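Local structure of ESX-1 secretion system protein EccA1 (Mycobacterium tuberculosis, 4F3V) at residues 149-154 / 177-182; 110-113 / 119-122; 30-33 / 38-41. The protein probably supplies energy, through its ATPase activity, for the export of ESX-1 virulence factors, the chain here being its N-terminal TPR domain. All coordinates share one frame; numbering follows the deposited sequence.

Overall arrangement
All three contacts fall within the helical N-terminal domain of EccA1, and each joins two helices that follow one another along the chain, an example of how a TPR-type fold grows by local packing. Interaction 3 comes first (helices 22-35 and 40-48), then interaction 2 (helices 101-115 and 118-125), then interaction 1 (helices 151-158 and 167-183). Interactions 1 and 3 lie on opposite sides of the chain's centre, their own centres about 39 Å apart. Interaction 2 is about 23 Å from interaction 3 and about 18 Å from interaction 1, centre to centre. None touches another, but helix 134-147 packs against residues of both interaction 2 and interaction 1, so neighbouring contacts are joined through a shared helix.

Interaction 1 of 3, residues 149-154 / 177-182; sequences ERWTDV and HGVAAA. With SO4 (sulfate ion), chain F.
Two successive helices of the TPR-type array pack together where Trp-151, in the first turn of helix 151-158, meets Ala-180 and Val-179 of helix 167-183. CA of Trp-151 and CA of Ala-180 are only 4.8 Å apart, a closeness that the small alanine side chain permits. The indole of Trp-151 approaches obliquely, with its six-membered ring leading: CE3 is 3.6 Å from CA of Ala-180, and CZ3 lies 3.9 Å from CG1 of Val-179. A chi1 of -55° sets CG of Trp-151 opposite its carbonyl carbon, and the ring then reaches across the partner helix rather than along it, from Ala-180 to Val-179. From the next turn, CG1 of Val-154 comes within 3.9 Å of CB of Ala-180, so that this methyl is met by both residues. No hydrogen bond crosses the interface.

Polar groups gather elsewhere on residues 149-154. Arg-150, the N-cap residue, holds Asp-153 side-on, NE and NH2 both reaching OD2 from the same face of the carboxylate; NE to OD2 is 2.7 Å. The guanidinium is further fixed by a sulfate, probably from the crystallisation liquor, at its edge (NH1 of Arg-150 to sulfate O2 2.8 Å), and by a cation-pi contact with Trp-269. Just before it, Glu-149 closes helix 134-147 as the C-prime residue of a Schellman motif. Close, apolar packing of sequential antiparallel helices, one large residue against one small, is a recurrent feature of TPR folds.

Interaction 2 of 3, residues 110-113 / 119-122; sequences ACEA and ADAM
Glu-112 and Ala-121 face each other across an antiparallel helical hairpin of the TPR-type domain, formed by helix 101-115 and helix 118-125 with a very short turn between them. Both residues point into the interface, where CB of Glu-112 meets CB of Ala-121 at 3.9 Å. This allows the backbones to approach to 5.4 Å between CA of Glu-112 and CA of Ala-121. The alanine methyl also lies near the backbone of Ala-113. The Ala-121 side chain also touches Val-144 of helix 134-147.

Beyond CB the glutamate turns away from this apolar meeting point. Its chain bends at chi2 (-57°), lifting the carboxylate to the side of the hairpin where Asp-120 also directs its carboxylate. The two acids approach to 4.3 Å, between OE1 of Glu-112 and OD2 of Asp-120, without a direct bond; the proximity would probably raise the proton affinity of one or both. Asn-117, in the turn, donates from ND2 to OE1 of Glu-112 and helps to hold that oxygen. A samarium ion lies about 7 Å from the Glu-112 side chain, too far to be coordinated by it. One water spans the acids, donating to OE1 of Glu-112 at 2.6 Å and to OD2 of Asp-120 at 2.5 Å.

Interaction 3 of 3, residues 30-33 / 38-41; sequences TEIT and SACD
Ile-32 reaches toward Ala-39 with one of its two branches, and following it outward shows how a branched side chain divides its contacts. Its CB already points at residues 38-41, though it stays 5.1 Å from CB of Ala-39. There the chain forks. With CG1 placed at a chi1 of -63°, beside the backbone N, the other branch, CG2, falls opposite that nitrogen and is directed at the alanine. CG2 of Ile-32 meets CB of Ala-39 at 3.7 Å, methyl against methyl. The longer branch leads elsewhere: CG1 of Ile-32 is 6.2 Å from CB of Ala-39, and the terminal CD1 is slightly farther, at 6.4 Å. The side chain as a whole also packs on Leu-10 and Phe-11 of helix 2-17 and on Leu-70 of helix 69-72, so it is enclosed by several helices at once.

The two segments belong to a helical hairpin near the N-terminal end of the TPR domain, in which helix 22-35 is followed after a short connection by helix 40-48. Ala-39 sits at the N-cap of the second helix and at the centre of an inverse gamma turn, where N of Cys-40 binds O of Ser-38 at 2.8 Å. This tight bend presents the Ala-39 methyl to the preceding helix just before the new one begins; Leu-70 packs on the same alanine.

Alongside, Thr-33 contributes a looser approach, its CG2 lying 4.4 Å from O of Ala-39. Its hydroxyl serves a different partner: OG1 of Thr-33 accepts a hydrogen bond from NH1 of Arg-46, farther along helix 40-48.

Interaction 1 of 3, residues 149-154 / 177-182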
loop_
_atom_site.group_PDB
_atom_site.type_symbol
_atom_site.label_atom_id
_atom_site.label_comp_id
_atom_site.label_asym_id
_atom_site.label_seq_id
_atom_site.Cartn_x
_atom_site.Cartn_y
_atom_site.Cartn_z
ATOM N N GLU A 149 13.025 4.607 -0.791
ATOM C CA GLU A 149 13.965 4.845 0.334
ATOM C C GLU A 149 14.252 6.334 0.581
ATOM O O GLU A 149 15.363 6.729 1.001
ATOM C CB GLU A 149 15.269 4.066 0.129
ATOM C CG GLU A 149 15.029 2.566 -0.001
ATOM C CD GLU A 149 16.287 1.741 -0.265
ATOM O OE1 GLU A 149 17.392 2.126 0.120
ATOM O OE2 GLU A 149 16.155 0.663 -0.868
ATOM N N ARG A 150 13.223 7.153 0.396
ATOM C CA ARG A 150 13.316 8.571 0.655
ATOM C C ARG A 150 12.845 8.862 2.085
ATOM O O ARG A 150 11.749 9.389 2.305
ATOM C CB ARG A 150 12.519 9.327 -0.401
ATOM C CG ARG A 150 13.241 9.323 -1.740
ATOM C CD ARG A 150 12.428 10.013 -2.827
ATOM N NE ARG A 150 12.276 11.452 -2.605
ATOM C CZ ARG A 150 11.947 12.334 -3.557
ATOM N NH1 ARG A 150 11.730 11.945 -4.813
ATOM N NH2 ARG A 150 11.855 13.616 -3.252
ATOM N N TRP A 151 13.676 8.462 3.049
ATOM C CA TRP A 151 13.233 8.403 4.438
ATOM C C TRP A 151 12.925 9.738 5.040
ATOM O O TRP A 151 11.999 9.834 5.820
ATOM C CB TRP A 151 14.241 7.650 5.294
ATOM C CG TRP A 151 14.511 6.281 4.717
ATOM C CD1 TRP A 151 15.697 5.807 4.194
ATOM C CD2 TRP A 151 13.544 5.192 4.521
ATOM N NE1 TRP A 151 15.545 4.518 3.728
ATOM C CE2 TRP A 151 14.278 4.092 3.901
ATOM C CE3 TRP A 151 12.213 5.007 4.846
ATOM C CZ2 TRP A 151 13.670 2.880 3.585
ATOM C CZ3 TRP A 151 11.605 3.802 4.512
ATOM C CH2 TRP A 151 12.327 2.744 3.912
ATOM N N THR A 152 13.677 10.772 4.696
ATOM C CA THR A 152 13.372 12.101 5.214
ATOM C C THR A 152 12.027 12.632 4.645
ATOM O O THR A 152 11.295 13.304 5.348
ATOM C CB THR A 152 14.514 13.084 4.919
ATOM O OG1 THR A 152 14.856 12.990 3.527
ATOM C CG2 THR A 152 15.755 12.718 5.744
ATOM N N ASP A 153 11.680 12.268 3.406
ATOM C CA ASP A 153 10.384 12.684 2.821
ATOM C C ASP A 153 9.235 11.900 3.500
ATOM O O ASP A 153 8.152 12.458 3.753
ATOM C CB ASP A 153 10.375 12.468 1.311
ATOM C CG ASP A 153 11.354 13.379 0.577
ATOM O OD1 ASP A 153 11.389 14.578 0.909
ATOM O OD2 ASP A 153 12.063 12.908 -0.350
ATOM N N VAL A 154 9.482 10.631 3.837
ATOM C CA VAL A 154 8.527 9.860 4.615
ATOM C C VAL A 154 8.211 10.594 5.913
ATOM O O VAL A 154 7.056 10.858 6.215
ATOM C CB VAL A 154 9.030 8.432 4.917
ATOM C CG1 VAL A 154 8.155 7.779 5.995
ATOM C CG2 VAL A 154 9.049 7.585 3.634
ATOM N N HIS A 177 7.134 6.225 10.416
ATOM C CA HIS A 177 8.052 7.155 11.051
ATOM C C HIS A 177 9.202 6.354 11.686
ATOM O O HIS A 177 10.390 6.696 11.535
ATOM C CB HIS A 177 7.300 8.001 12.090
ATOM C CG HIS A 177 8.006 9.299 12.458
ATOM N ND1 HIS A 177 7.346 10.405 12.871
ATOM C CD2 HIS A 177 9.356 9.629 12.468
ATOM C CE1 HIS A 177 8.235 11.378 13.121
ATOM N NE2 HIS A 177 9.461 10.896 12.872
ATOM N N GLY A 178 8.861 5.248 12.359
ATOM C CA GLY A 178 9.873 4.363 12.997
ATOM C C GLY A 178 10.787 3.656 12.027
ATOM O O GLY A 178 11.995 3.585 12.255
ATOM N N VAL A 179 10.213 3.149 10.925
ATOM C CA VAL A 179 10.990 2.545 9.858
ATOM C C VAL A 179 11.971 3.544 9.234
ATOM O O VAL A 179 13.151 3.219 9.021
ATOM C CB VAL A 179 10.070 1.897 8.818
ATOM C CG1 VAL A 179 10.839 1.516 7.562
ATOM C CG2 VAL A 179 9.372 0.668 9.456
ATOM N N ALA A 180 11.467 4.733 8.899
ATOM C CA ALA A 180 12.298 5.809 8.357
ATOM C C ALA A 180 13.450 6.144 9.331
ATOM O O ALA A 180 14.611 6.258 8.925
ATOM C CB ALA A 180 11.440 7.055 8.047
ATOM N N ALA A 181 13.137 6.280 10.623
ATOM C CA ALA A 181 14.184 6.527 11.649
ATOM C C ALA A 181 15.259 5.448 11.681
ATOM O O ALA A 181 16.448 5.746 11.680
ATOM C CB ALA A 181 13.574 6.663 13.027
ATOM N N ALA A 182 14.836 4.191 11.670
ATOM C CA ALA A 182 15.771 3.058 11.647
ATOM C C ALA A 182 16.700 3.094 10.433
ATOM O O ALA A 182 17.912 2.900 10.572
ATOM C CB ALA A 182 14.998 1.756 11.699
HETATM S S SO4 F . 11.134 15.035 -6.364
HETATM O O1 SO4 F . 12.146 15.895 -5.695
HETATM O O2 SO4 F . 11.810 13.821 -6.863
HETATM O O3 SO4 F . 10.030 14.733 -5.397
HETATM O O4 SO4 F . 10.560 15.737 -7.530
#

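Interaction 2 of 3, residues 110-113 / 119-122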
loop_
_atom_site.group_PDB
_atom_site.type_symbol
_atom_site.label_atom_id
_atom_site.label_comp_id
_atom_site.label_asym_id
_atom_site.label_seq_id
_atom_site.Cartn_x
_atom_site.Cartn_y
_atom_site.Cartn_z
ATOM N N ALA A 110 -0.151 2.959 -4.934
ATOM C CA ALA A 110 0.590 1.884 -4.244
ATOM C C ALA A 110 1.161 0.895 -5.259
ATOM O O ALA A 110 2.341 0.501 -5.165
ATOM C CB ALA A 110 -0.285 1.156 -3.227
ATOM N N CYS A 111 0.355 0.520 -6.251
ATOM C CA CYS A 111 0.811 -0.420 -7.282
ATOM C C CYS A 111 1.970 0.171 -8.097
ATOM O O CYS A 111 3.000 -0.484 -8.332
ATOM C CB CYS A 111 -0.339 -0.806 -8.198
ATOM S SG CYS A 111 0.133 -1.994 -9.483
ATOM N N GLU A 112 1.822 1.433 -8.511
ATOM C CA GLU A 112 2.919 2.125 -9.227
ATOM C C GLU A 112 4.217 2.245 -8.417
ATOM O O GLU A 112 5.312 2.069 -8.963
ATOM C CB GLU A 112 2.472 3.484 -9.708
ATOM C CG GLU A 112 1.469 3.430 -10.859
ATOM C CD GLU A 112 1.936 2.656 -12.114
ATOM O OE1 GLU A 112 3.019 2.845 -12.640
ATOM O OE2 GLU A 112 1.190 1.772 -12.572
ATOM N N ALA A 113 4.080 2.494 -7.121
ATOM C CA ALA A 113 5.224 2.598 -6.245
ATOM C C ALA A 113 5.963 1.270 -6.269
ATOM O O ALA A 113 7.182 1.266 -6.475
ATOM C CB ALA A 113 4.813 2.941 -4.815
ATOM N N ALA A 119 7.050 8.838 -10.047
ATOM C CA ALA A 119 6.472 10.107 -10.513
ATOM C C ALA A 119 5.024 9.936 -10.946
ATOM O O ALA A 119 4.197 10.836 -10.744
ATOM C CB ALA A 119 7.280 10.702 -11.665
ATOM N N ASP A 120 4.731 8.801 -11.578
ATOM C CA ASP A 120 3.380 8.506 -11.995
ATOM C C ASP A 120 2.487 8.339 -10.757
ATOM O O ASP A 120 1.360 8.821 -10.744
ATOM C CB ASP A 120 3.314 7.234 -12.850
ATOM C CG ASP A 120 3.947 7.407 -14.222
ATOM O OD1 ASP A 120 4.089 8.536 -14.716
ATOM O OD2 ASP A 120 4.292 6.381 -14.822
ATOM N N ALA A 121 3.008 7.659 -9.736
ATOM C CA ALA A 121 2.274 7.466 -8.472
ATOM C C ALA A 121 1.938 8.829 -7.866
ATOM O O ALA A 121 0.796 9.071 -7.498
ATOM C CB ALA A 121 3.069 6.611 -7.474
ATOM N N MET A 122 2.939 9.701 -7.775
ATOM C CA MET A 122 2.764 11.051 -7.184
ATOM C C MET A 122 1.801 11.900 -7.982
ATOM O O MET A 122 0.952 12.585 -7.428
ATOM C CB MET A 122 4.107 11.798 -7.107
ATOM C CG MET A 122 5.074 11.229 -6.087
ATOM S SD MET A 122 4.461 11.111 -4.393
ATOM C CE MET A 122 4.331 12.864 -4.131
HETATM O O HOH W 1 3.280 4.144 -14.856
#

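Interaction 3 of 3, residues 30-33 / 38-41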
loop_
_atom_site.group_PDB
_atom_site.type_symbol
_atom_site.label_atom_id
_atom_site.label_comp_id
_atom_site.label_asym_id
_atom_site.label_seq_id
_atom_site.Cartn_x
_atom_site.Cartn_y
_atom_site.Cartn_z
ATOM N N THR A 30 -14.707 -9.608 -17.494
ATOM C CA THR A 30 -13.707 -9.582 -18.547
ATOM C C THR A 30 -14.359 -9.430 -19.918
ATOM O O THR A 30 -13.835 -8.729 -20.775
ATOM C CB THR A 30 -12.830 -10.847 -18.477
ATOM O OG1 THR A 30 -12.148 -10.840 -17.220
ATOM C CG2 THR A 30 -11.814 -10.902 -19.620
ATOM N N GLU A 31 -15.498 -10.080 -20.115
ATOM C CA GLU A 31 -16.256 -9.900 -21.327
ATOM C C GLU A 31 -16.637 -8.415 -21.505
ATOM O O GLU A 31 -16.548 -7.891 -22.614
ATOM C CB GLU A 31 -17.510 -10.755 -21.279
ATOM C CG GLU A 31 -18.357 -10.741 -22.533
ATOM C CD GLU A 31 -17.776 -11.547 -23.661
ATOM O OE1 GLU A 31 -16.707 -12.154 -23.513
ATOM O OE2 GLU A 31 -18.406 -11.573 -24.719
ATOM N N ILE A 32 -17.024 -7.744 -20.419
ATOM C CA ILE A 32 -17.343 -6.300 -20.494
ATOM C C ILE A 32 -16.127 -5.480 -20.922
ATOM O O ILE A 32 -16.199 -4.712 -21.904
ATOM C CB ILE A 32 -17.920 -5.753 -19.181
ATOM C CG1 ILE A 32 -19.252 -6.455 -18.862
ATOM C CG2 ILE A 32 -18.061 -4.223 -19.252
ATOM C CD1 ILE A 32 -19.646 -6.356 -17.416
ATOM N N THR A 33 -14.992 -5.680 -20.245
ATOM C CA THR A 33 -13.787 -4.885 -20.568
ATOM C C THR A 33 -13.247 -5.191 -21.957
ATOM O O THR A 33 -12.682 -4.310 -22.594
ATOM C CB THR A 33 -12.666 -5.041 -19.529
ATOM O OG1 THR A 33 -12.240 -6.401 -19.484
ATOM C CG2 THR A 33 -13.140 -4.597 -18.165
ATOM N N SER A 38 -13.095 1.219 -21.380
ATOM C CA SER A 38 -13.350 2.331 -20.472
ATOM C C SER A 38 -14.330 2.026 -19.340
ATOM O O SER A 38 -14.655 2.908 -18.576
ATOM C CB SER A 38 -13.891 3.475 -21.314
ATOM O OG SER A 38 -12.860 3.899 -22.178
ATOM N N ALA A 39 -14.784 0.771 -19.232
ATOM C CA ALA A 39 -15.779 0.387 -18.240
ATOM C C ALA A 39 -15.104 0.195 -16.878
ATOM O O ALA A 39 -14.852 -0.928 -16.435
ATOM C CB ALA A 39 -16.525 -0.885 -18.652
ATOM N N CYS A 40 -14.827 1.310 -16.238
ATOM C CA CYS A 40 -14.220 1.367 -14.913
ATOM C C CYS A 40 -14.805 0.354 -13.917
ATOM O O CYS A 40 -14.070 -0.427 -13.328
ATOM C CB CYS A 40 -14.378 2.775 -14.365
ATOM S SG CYS A 40 -13.547 3.046 -12.782
ATOM N N ASP A 41 -16.131 0.318 -13.792
ATOM C CA ASP A 41 -16.786 -0.594 -12.833
ATOM C C ASP A 41 -16.464 -2.079 -13.069
ATOM O O ASP A 41 -16.367 -2.845 -12.118
ATOM C CB ASP A 41 -18.314 -0.385 -12.814
ATOM C CG ASP A 41 -18.702 1.004 -12.346
ATOM O OD1 ASP A 41 -17.812 1.751 -11.855
ATOM O OD2 ASP A 41 -19.895 1.336 -12.436
#